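Local structure of putative peptidase (Bacteroides fragilis, 5DYN) at residues Met22-Ser27 and Val114-Gly119; Glu38-Met43 and Ile66-Asp71; Tyr56-Ser61 and Gln87-Ala92. The protein is a clostripain-family cysteine protease that probably activates the Bacteroides fragilis toxin by cleavage, and of which this chain is one N-terminal piece. All blocks are in the same frame, centred on the assembly; numbering follows the deposited sequence.

Contact 1. Residues Met22-Ser27 and Val114-Gly119. With NA (sodium ion), chain C; NA (sodium ion), chain D.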
loop_
_atom_site.group_PDB
_atom_site.type_symbol
_atom_site.label_atom_id
_atom_site.label_comp_id
_atom_site.label_asym_id
_atom_site.label_seq_id
_atom_site.Cartn_x
_atom_site.Cartn_y
_atom_site.Cartn_z
ATOM N N MET A 22 -0.254 6.168 -11.756
ATOM C CA MET A 22 -0.511 4.853 -12.329
ATOM C C MET A 22 0.658 4.312 -13.145
ATOM O O MET A 22 0.856 4.693 -14.300
ATOM C CB MET A 22 -1.761 4.892 -13.205
ATOM C CG MET A 22 -2.957 5.530 -12.538
ATOM S SD MET A 22 -4.463 5.240 -13.476
ATOM C CE MET A 22 -5.471 6.562 -12.846
ATOM N N ILE A 23 1.426 3.419 -12.536
ATOM C CA ILE A 23 2.438 2.671 -13.262
ATOM C C ILE A 23 1.747 1.470 -13.899
ATOM O O ILE A 23 1.713 0.379 -13.327
ATOM C CB ILE A 23 3.587 2.225 -12.341
ATOM C CG1 ILE A 23 4.130 3.425 -11.562
ATOM C CG2 ILE A 23 4.689 1.548 -13.144
ATOM C CD1 ILE A 23 5.169 3.067 -10.521
ATOM N N ALA A 24 1.181 1.684 -15.082
ATOM C CA ALA A 24 0.308 0.694 -15.701
ATOM C C ALA A 24 0.944 -0.011 -16.897
ATOM O O ALA A 24 0.273 -0.757 -17.608
ATOM C CB ALA A 24 -0.997 1.351 -16.120
ATOM N N GLN A 25 2.235 0.217 -17.117
ATOM C CA GLN A 25 2.928 -0.427 -18.229
ATOM C C GLN A 25 3.290 -1.856 -17.847
ATOM O O GLN A 25 4.463 -2.213 -17.712
ATOM C CB GLN A 25 4.172 0.365 -18.632
ATOM C CG GLN A 25 4.779 -0.071 -19.957
ATOM C CD GLN A 25 5.814 0.907 -20.456
ATOM O OE1 GLN A 25 5.549 2.101 -20.563
ATOM N NE2 GLN A 25 7.011 0.410 -20.747
ATOM N N ASN A 26 2.257 -2.670 -17.675
ATOM C CA ASN A 26 2.410 -4.032 -17.204
ATOM C C ASN A 26 1.148 -4.826 -17.487
ATOM O O ASN A 26 0.349 -4.442 -18.340
ATOM C CB ASN A 26 2.733 -4.042 -15.709
ATOM C CG ASN A 26 1.848 -3.099 -14.919
ATOM O OD1 ASN A 26 0.635 -3.055 -15.120
ATOM N ND2 ASN A 26 2.455 -2.320 -14.028
ATOM N N SER A 27 0.963 -5.920 -16.759
ATOM C CA SER A 27 -0.190 -6.788 -16.961
ATOM C C SER A 27 -1.505 -6.116 -16.564
ATOM O O SER A 27 -2.580 -6.607 -16.900
ATOM C CB SER A 27 -0.017 -8.088 -16.175
ATOM O OG SER A 27 -0.183 -7.863 -14.787
ATOM N N VAL A 114 -2.280 8.611 -4.566
ATOM C CA VAL A 114 -2.677 7.236 -4.830
ATOM C C VAL A 114 -1.601 6.531 -5.643
ATOM O O VAL A 114 -1.082 7.078 -6.618
ATOM C CB VAL A 114 -4.019 7.172 -5.585
ATOM C CG1 VAL A 114 -4.413 5.728 -5.866
ATOM C CG2 VAL A 114 -5.099 7.880 -4.792
ATOM N N PHE A 115 -1.263 5.315 -5.236
ATOM C CA PHE A 115 -0.227 4.552 -5.916
ATOM C C PHE A 115 -0.826 3.327 -6.596
ATOM O O PHE A 115 -1.276 2.388 -5.937
ATOM C CB PHE A 115 0.865 4.162 -4.924
ATOM C CG PHE A 115 1.575 5.343 -4.326
ATOM C CD1 PHE A 115 1.071 5.976 -3.199
ATOM C CD2 PHE A 115 2.735 5.833 -4.902
ATOM C CE1 PHE A 115 1.719 7.069 -2.651
ATOM C CE2 PHE A 115 3.388 6.925 -4.356
ATOM C CZ PHE A 115 2.879 7.542 -3.231
ATOM N N TRP A 116 -0.817 3.358 -7.926
ATOM C CA TRP A 116 -1.556 2.414 -8.757
ATOM C C TRP A 116 -0.609 1.577 -9.610
ATOM O O TRP A 116 -0.118 2.056 -10.637
ATOM C CB TRP A 116 -2.536 3.182 -9.653
ATOM C CG TRP A 116 -3.662 2.380 -10.257
ATOM C CD1 TRP A 116 -4.975 2.401 -9.875
ATOM C CD2 TRP A 116 -3.583 1.469 -11.365
ATOM N NE1 TRP A 116 -5.713 1.557 -10.670
ATOM C CE2 TRP A 116 -4.884 0.971 -11.589
ATOM C CE3 TRP A 116 -2.540 1.024 -12.186
ATOM C CZ2 TRP A 116 -5.167 0.048 -12.595
ATOM C CZ3 TRP A 116 -2.823 0.108 -13.182
ATOM C CH2 TRP A 116 -4.127 -0.369 -13.379
ATOM N N SER A 117 -0.358 0.338 -9.187
ATOM C CA SER A 117 0.498 -0.584 -9.939
ATOM C C SER A 117 0.545 -1.967 -9.293
ATOM O O SER A 117 -0.282 -2.297 -8.445
ATOM C CB SER A 117 1.921 -0.033 -10.053
ATOM O OG SER A 117 2.647 -0.708 -11.060
ATOM N N HIS A 118 1.518 -2.773 -9.707
ATOM C CA HIS A 118 1.831 -4.016 -9.007
ATOM C C HIS A 118 2.597 -3.688 -7.733
ATOM O O HIS A 118 3.267 -2.659 -7.653
ATOM C CB HIS A 118 2.651 -4.963 -9.886
ATOM C CG HIS A 118 1.832 -5.729 -10.876
ATOM N ND1 HIS A 118 0.810 -6.575 -10.502
ATOM C CD2 HIS A 118 1.893 -5.788 -12.228
ATOM C CE1 HIS A 118 0.271 -7.114 -11.580
ATOM N NE2 HIS A 118 0.911 -6.655 -12.641
ATOM N N GLY A 119 2.503 -4.565 -6.741
ATOM C CA GLY A 119 3.137 -4.323 -5.461
ATOM C C GLY A 119 3.791 -5.562 -4.888
ATOM O O GLY A 119 3.343 -6.683 -5.125
HETATM NA NA NA C . 7.081 3.447 -19.261
HETATM NA NA NA D . 3.821 3.520 -21.561
#
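Met-22 and Trp-116 pair in parallel on two neighbouring strands, 16-23 and 110-116, and the segments that follow stay linked through polar side chains. The backbone contribution is slight: Ile-23 N gives Trp-116 O a weak hydrogen bond of 2.8 Å, bent to 127° at the hydrogen. Apolar and sulfur contacts gather at the indole. Met-22 SD sits over one face of the five-membered ring of Trp-116, 4.4 Å from its centroid and 12° off the normal, a Met-aromatic contact, while Met-22 CG rests 3.7 Å from Trp-116 CB. At the far end of the indole, Ala-24 CB meets Trp-116 CZ3 at 3.7 Å. Trp-116 NE1 is bonded to Asp-35 of helix 29-43.

Two side-chain hydrogen bonds converge on Ile-23 O. Ser-117 OG, turned away from its own backbone nitrogen (chi1 -164°) and so toward the neighbouring strand, reaches that oxygen at 2.7 Å on a lone pair in the carbonyl plane; Asn-26 ND2 brings a second bond of 2.9 Å, tilted from that plane. Gln-4 of the partner chain also accepts from Asn-26 ND2 and binds Ser-117 OG. Further on, Ser-27 OG and His-118 NE2 share a hydrogen bond of 2.7 Å at the ring edge.

Metal binding turns away from the second segment: Gln-25 OE1 bridges two sodium ions, lying 2.4 Å from the chain C ion. Since His-118 and Gly-119 follow a hydrophobic strand, they match the His-Gly signature that carries the catalytic histidine in clan CD peptidases, though that role is inferred here. The chemistry implies that the turn after strand 16-23 is fixed by a doubly gripped carbonyl, and that the bond to Ser-27 OG would limit rotation of the His-118 imidazole.

Contact 2. Residues Glu38-Met43 and Ile66-Asp71. With NA (sodium ion), chain E.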
loop_
_atom_site.group_PDB
_atom_site.type_symbol
_atom_site.label_atom_id
_atom_site.label_comp_id
_atom_site.label_asym_id
_atom_site.label_seq_id
_atom_site.Cartn_x
_atom_site.Cartn_y
_atom_site.Cartn_z
ATOM N N GLU A 38 -14.004 5.128 -13.732
ATOM C CA GLU A 38 -14.622 5.134 -12.411
ATOM C C GLU A 38 -14.282 6.418 -11.656
ATOM O O GLU A 38 -15.078 6.912 -10.858
ATOM C CB GLU A 38 -14.177 3.920 -11.602
ATOM C CG GLU A 38 -14.721 2.597 -12.103
ATOM C CD GLU A 38 -14.147 1.415 -11.346
ATOM O OE1 GLU A 38 -13.509 1.634 -10.294
ATOM O OE2 GLU A 38 -14.322 0.270 -11.807
ATOM N N MET A 39 -13.095 6.954 -11.914
ATOM C CA MET A 39 -12.674 8.197 -11.284
ATOM C C MET A 39 -13.512 9.372 -11.779
ATOM O O MET A 39 -13.941 10.209 -10.985
ATOM C CB MET A 39 -11.188 8.452 -11.542
ATOM C CG MET A 39 -10.280 7.456 -10.848
ATOM S SD MET A 39 -8.537 7.581 -11.288
ATOM C CE MET A 39 -7.917 6.122 -10.447
ATOM N N LYS A 40 -13.740 9.429 -13.088
ATOM C CA LYS A 40 -14.595 10.461 -13.671
ATOM C C LYS A 40 -15.986 10.409 -13.059
ATOM O O LYS A 40 -16.539 11.429 -12.652
ATOM C CB LYS A 40 -14.694 10.293 -15.187
ATOM C CG LYS A 40 -13.397 10.507 -15.934
ATOM C CD LYS A 40 -13.593 10.254 -17.415
ATOM C CE LYS A 40 -12.268 10.188 -18.138
ATOM N NZ LYS A 40 -12.444 9.869 -19.581
ATOM N N GLU A 41 -16.541 9.203 -13.002
ATOM C CA GLU A 41 -17.850 8.971 -12.410
ATOM C C GLU A 41 -17.892 9.420 -10.951
ATOM O O GLU A 41 -18.851 10.056 -10.516
ATOM C CB GLU A 41 -18.215 7.492 -12.523
ATOM C CG GLU A 41 -19.420 7.068 -11.712
ATOM C CD GLU A 41 -19.876 5.666 -12.063
ATOM O OE1 GLU A 41 -19.222 5.031 -12.920
ATOM O OE2 GLU A 41 -20.878 5.198 -11.479
ATOM N N GLY A 42 -16.845 9.091 -10.198
ATOM C CA GLY A 42 -16.765 9.482 -8.802
ATOM C C GLY A 42 -16.532 10.973 -8.655
ATOM O O GLY A 42 -16.948 11.591 -7.675
ATOM N N MET A 43 -15.868 11.552 -9.646
ATOM C CA MET A 43 -15.562 12.976 -9.643
ATOM C C MET A 43 -16.831 13.816 -9.792
ATOM O O MET A 43 -16.840 15.009 -9.480
ATOM C CB MET A 43 -14.563 13.291 -10.760
ATOM C CG MET A 43 -14.032 14.710 -10.777
ATOM S SD MET A 43 -13.635 15.367 -9.147
ATOM C CE MET A 43 -12.425 14.199 -8.577
ATOM N N ILE A 66 -2.917 14.334 -16.404
ATOM C CA ILE A 66 -4.183 14.985 -16.688
ATOM C C ILE A 66 -4.883 15.420 -15.409
ATOM O O ILE A 66 -4.452 15.086 -14.307
ATOM C CB ILE A 66 -5.131 14.062 -17.480
ATOM C CG1 ILE A 66 -5.617 12.917 -16.594
ATOM C CG2 ILE A 66 -4.447 13.534 -18.734
ATOM C CD1 ILE A 66 -6.504 11.929 -17.308
ATOM N N ARG A 67 -5.964 16.171 -15.574
ATOM C CA ARG A 67 -6.787 16.602 -14.457
ATOM C C ARG A 67 -8.245 16.327 -14.780
ATOM O O ARG A 67 -8.723 16.687 -15.854
ATOM C CB ARG A 67 -6.571 18.087 -14.162
ATOM C CG ARG A 67 -7.479 18.630 -13.076
ATOM C CD ARG A 67 -7.302 20.128 -12.884
ATOM N NE ARG A 67 -8.108 20.615 -11.767
ATOM C CZ ARG A 67 -9.371 21.016 -11.878
ATOM N NH1 ARG A 67 -9.974 20.995 -13.059
ATOM N NH2 ARG A 67 -10.031 21.441 -10.809
ATOM N N LEU A 68 -8.946 15.679 -13.859
ATOM C CA LEU A 68 -10.347 15.341 -14.078
ATOM C C LEU A 68 -11.258 16.438 -13.546
ATOM O O LEU A 68 -11.904 16.276 -12.513
ATOM C CB LEU A 68 -10.689 14.004 -13.419
ATOM C CG LEU A 68 -9.893 12.790 -13.907
ATOM C CD1 LEU A 68 -10.439 11.508 -13.298
ATOM C CD2 LEU A 68 -9.894 12.712 -15.425
ATOM N N GLY A 69 -11.298 17.559 -14.257
ATOM C CA GLY A 69 -12.155 18.666 -13.878
ATOM C C GLY A 69 -13.519 18.554 -14.526
ATOM O O GLY A 69 -13.799 17.595 -15.243
ATOM N N LYS A 70 -14.374 19.536 -14.267
ATOM C CA LYS A 70 -15.697 19.578 -14.877
ATOM C C LYS A 70 -15.798 20.748 -15.840
ATOM O O LYS A 70 -15.261 21.821 -15.567
ATOM C CB LYS A 70 -16.785 19.691 -13.811
ATOM C CG LYS A 70 -16.843 18.533 -12.835
ATOM C CD LYS A 70 -17.863 18.821 -11.749
ATOM C CE LYS A 70 -18.066 17.636 -10.831
ATOM N NZ LYS A 70 -19.035 17.964 -9.750
ATOM N N ASP A 71 -16.485 20.554 -16.962
ATOM C CA ASP A 71 -16.727 21.669 -17.867
ATOM C C ASP A 71 -17.774 22.593 -17.251
ATOM O O ASP A 71 -18.320 22.303 -16.189
ATOM C CB ASP A 71 -17.148 21.185 -19.266
ATOM C CG ASP A 71 -18.415 20.337 -19.265
ATOM O OD1 ASP A 71 -19.196 20.372 -18.293
ATOM O OD2 ASP A 71 -18.642 19.637 -20.275
HETATM NA NA NA E . -11.940 -0.291 -10.141
HETATM O O HOH W 1 -13.127 -2.028 -11.590
#
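The Leu-68 carbonyl leans toward a helix in the middle of a strand, and Met-43 CG lies 3.2 Å from its oxygen. The departure from regular strand geometry is local: Leu-68 is the centre of an inverse gamma turn, closed by a weak bond from Gly-69 N to Arg-67 O. The setting is the alpha/beta/alpha sandwich expected of a clan CD peptidase, with helix 29-43 packed along one face of the mixed sheet. The short axes of helix 38-43 and strand 66-70 approach to 8.9 Å and run in roughly the same direction, 35° apart.

No hydrogen bond joins the two segments, so the fit depends on shape. Leu-68 carries the strand's side of the packing. With CG beside the backbone nitrogen (chi1 -60°), its branch CD1 reaches the helix and touches Met-39 CB at 3.6 Å, while Lys-40 CG passes both methyl groups, the two side chains crossing at about a right angle. Met-39 runs on toward Val-20 and Met-22 on strand 16-23, and the amine of Lys-40 forms a salt bridge with Glu-78 on strand 76-83. Met-43 instead folds back on itself, bent at both later torsions, and packs on Leu-53.

On the helix, Glu-38 faces elsewhere and binds a sodium ion through OE1 at 2.5 Å and more distantly through OE2, in a site completed by Asp-35, water and carbonyl oxygens of Pro-61 and Ala-63 of the partner chain. Beside Met-43, the extended Lys-70 lays CE 3.2 Å from Met-43 O and hands its NZ to the carbonyl oxygens of Arg-44 and Val-46.

Contact 3. Residues Tyr56-Ser61 and Gln87-Ala92. With NA (sodium ion), chain D; NA (sodium ion), chain C.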
loop_
_atom_site.group_PDB
_atom_site.type_symbol
_atom_site.label_atom_id
_atom_site.label_comp_id
_atom_site.label_asym_id
_atom_site.label_seq_id
_atom_site.Cartn_x
_atom_site.Cartn_y
_atom_site.Cartn_z
ATOM N N TYR A 56 -1.709 10.717 -13.267
ATOM C CA TYR A 56 -0.592 10.332 -14.113
ATOM C C TYR A 56 -0.812 8.891 -14.561
ATOM O O TYR A 56 -0.904 7.983 -13.735
ATOM C CB TYR A 56 0.740 10.483 -13.377
ATOM C CG TYR A 56 1.922 9.985 -14.173
ATOM C CD1 TYR A 56 2.487 10.765 -15.174
ATOM C CD2 TYR A 56 2.465 8.729 -13.935
ATOM C CE1 TYR A 56 3.564 10.311 -15.908
ATOM C CE2 TYR A 56 3.538 8.266 -14.664
ATOM C CZ TYR A 56 4.085 9.061 -15.650
ATOM O OH TYR A 56 5.158 8.602 -16.382
ATOM N N ILE A 57 -0.921 8.684 -15.867
ATOM C CA ILE A 57 -1.165 7.348 -16.395
ATOM C C ILE A 57 -0.125 6.974 -17.444
ATOM O O ILE A 57 0.048 7.661 -18.453
ATOM C CB ILE A 57 -2.595 7.226 -16.993
ATOM C CG1 ILE A 57 -2.726 5.964 -17.853
ATOM C CG2 ILE A 57 -2.967 8.470 -17.786
ATOM C CD1 ILE A 57 -2.814 4.677 -17.053
ATOM N N ASP A 58 0.578 5.880 -17.182
ATOM C CA ASP A 58 1.579 5.364 -18.103
ATOM C C ASP A 58 1.248 3.919 -18.459
ATOM O O ASP A 58 1.731 2.985 -17.814
ATOM C CB ASP A 58 2.978 5.465 -17.492
ATOM C CG ASP A 58 4.071 5.109 -18.479
ATOM O OD1 ASP A 58 3.789 5.097 -19.695
ATOM O OD2 ASP A 58 5.213 4.845 -18.040
ATOM N N ASP A 59 0.412 3.739 -19.477
ATOM C CA ASP A 59 -0.015 2.405 -19.887
ATOM C C ASP A 59 0.817 1.897 -21.062
ATOM O O ASP A 59 2.044 1.918 -21.008
ATOM C CB ASP A 59 -1.507 2.400 -20.237
ATOM C CG ASP A 59 -1.939 3.645 -20.984
ATOM O OD1 ASP A 59 -1.081 4.299 -21.613
ATOM O OD2 ASP A 59 -3.140 3.972 -20.937
ATOM N N TYR A 60 0.158 1.436 -22.120
ATOM C CA TYR A 60 0.883 0.938 -23.286
ATOM C C TYR A 60 1.094 2.035 -24.322
ATOM O O TYR A 60 1.535 1.769 -25.437
ATOM C CB TYR A 60 0.153 -0.248 -23.917
ATOM C CG TYR A 60 0.250 -1.518 -23.106
ATOM C CD1 TYR A 60 1.160 -1.628 -22.060
ATOM C CD2 TYR A 60 -0.562 -2.610 -23.388
ATOM C CE1 TYR A 60 1.256 -2.785 -21.316
ATOM C CE2 TYR A 60 -0.476 -3.775 -22.646
ATOM C CZ TYR A 60 0.436 -3.855 -21.612
ATOM O OH TYR A 60 0.529 -5.006 -20.868
ATOM N N SER A 61 0.774 3.267 -23.947
ATOM C CA SER A 61 1.072 4.423 -24.785
ATOM C C SER A 61 1.765 5.496 -23.949
ATOM O O SER A 61 1.964 5.316 -22.747
ATOM C CB SER A 61 -0.201 4.971 -25.437
ATOM O OG SER A 61 -1.229 5.168 -24.484
ATOM N N GLN A 87 8.977 6.711 -20.939
ATOM C CA GLN A 87 9.904 6.779 -19.824
ATOM C C GLN A 87 9.578 5.733 -18.775
ATOM O O GLN A 87 8.465 5.220 -18.725
ATOM C CB GLN A 87 9.867 8.175 -19.198
ATOM C CG GLN A 87 8.496 8.556 -18.666
ATOM C CD GLN A 87 8.390 10.022 -18.314
ATOM O OE1 GLN A 87 9.326 10.792 -18.527
ATOM N NE2 GLN A 87 7.246 10.419 -17.774
ATOM N N ASN A 88 10.559 5.421 -17.938
ATOM C CA ASN A 88 10.341 4.539 -16.804
ATOM C C ASN A 88 9.655 5.296 -15.674
ATOM O O ASN A 88 10.287 6.090 -14.978
ATOM C CB ASN A 88 11.669 3.946 -16.330
ATOM C CG ASN A 88 11.531 3.146 -15.051
ATOM O OD1 ASN A 88 10.455 2.645 -14.725
ATOM N ND2 ASN A 88 12.633 3.009 -14.324
ATOM N N SER A 89 8.359 5.051 -15.498
ATOM C CA SER A 89 7.587 5.736 -14.467
ATOM C C SER A 89 7.887 5.186 -13.072
ATOM O O SER A 89 7.416 5.722 -12.069
ATOM C CB SER A 89 6.093 5.627 -14.768
ATOM O OG SER A 89 5.811 6.125 -16.063
ATOM N N ALA A 90 8.674 4.116 -13.021
ATOM C CA ALA A 90 9.105 3.535 -11.755
ATOM C C ALA A 90 10.453 4.111 -11.336
ATOM O O ALA A 90 11.070 3.644 -10.378
ATOM C CB ALA A 90 9.184 2.020 -11.859
ATOM N N ASP A 91 10.903 5.127 -12.069
ATOM C CA ASP A 91 12.134 5.834 -11.735
ATOM C C ASP A 91 11.824 7.007 -10.814
ATOM O O ASP A 91 10.835 7.713 -11.013
ATOM C CB ASP A 91 12.842 6.317 -13.002
ATOM C CG ASP A 91 14.110 7.090 -12.703
ATOM O OD1 ASP A 91 15.116 6.451 -12.332
ATOM O OD2 ASP A 91 14.105 8.331 -12.848
ATOM N N ALA A 92 12.671 7.209 -9.809
ATOM C CA ALA A 92 12.413 8.207 -8.775
ATOM C C ALA A 92 12.370 9.624 -9.335
ATOM O O ALA A 92 11.475 10.403 -9.006
ATOM C CB ALA A 92 13.462 8.109 -7.676
HETATM NA NA NA D . 3.821 3.520 -21.561
HETATM NA NA NA C . 7.081 3.447 -19.261
#
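Tyr-56, on strand 51-58, sends its hydroxyl into the loop before helix 92-105, where it joins Gln-87 and Ser-89. Its CG stands anti to the backbone nitrogen (chi1 175°), which carries the ring out from the strand to the loop. There OH accepts from Gln-87 NE2 at 3.1 Å, an N-H pointing fairly straight (154°), and donates to Ser-89 OG at 2.6 Å. Both partners lie at the ring edge, and the plane of the Gln-87 amide is turned 40° from that of the ring. Tyr-21 meets the ring from the neighbouring strand.

Asp-58 comes two residues later, on the same side of the strand. Its OD2 accepts from Ser-89 OG, so a relay runs from Gln-87 through Tyr-56 and Ser-89 to the carboxylate; the modelled separation of OG and OD2 is shorter than a normal hydrogen bond and is doubtful. These residues lie at the C-terminal ends of the parallel strands, in the caspase-like fold of clan CD, where the loops following them come together. Two sodium ions occupy that place: Asp-58 OD1 binds one at 2.4 Å, while OD2 and Gln-87 O (2.3 Å) bind the other, joined by Gln-25 and by Asp-5 of the partner chain.

Asp-59 gives the first ion its backbone oxygen at 2.5 Å, and Gln-25 and Glu-86 complete that site. Asp-59 OD1 accepts from Ser-61 N, which closes an Asx turn, and from Ser-61 OG, both from one face of the carboxylate; OD2 pairs with Arg-64. The turn carries the chain round to Ser-61, whose O lies 2.8 Å from the same sodium.

In the fold
All three contacts are built on one mixed sheet. Contacts 1 and 3 are close neighbours, with centres about 9 Å apart: their strands are adjacent, Met-22 N lies 2.8 Å from Tyr-56 O, and both contribute ligands to the same pair of sodium ions. Contact 1 also carries His-118, the probable catalytic histidine. Contact 2 stands at the other side of the chain's centre from contact 3, their centres about 20 Å apart. It nevertheless touches contact 1 beneath the helix, where Met-22 CE and Met-39 CE are 3.5 Å apart. Asp-35 adds a polar link, binding both Trp-116 of contact 1 and the third sodium, held by Glu-38 of contact 2.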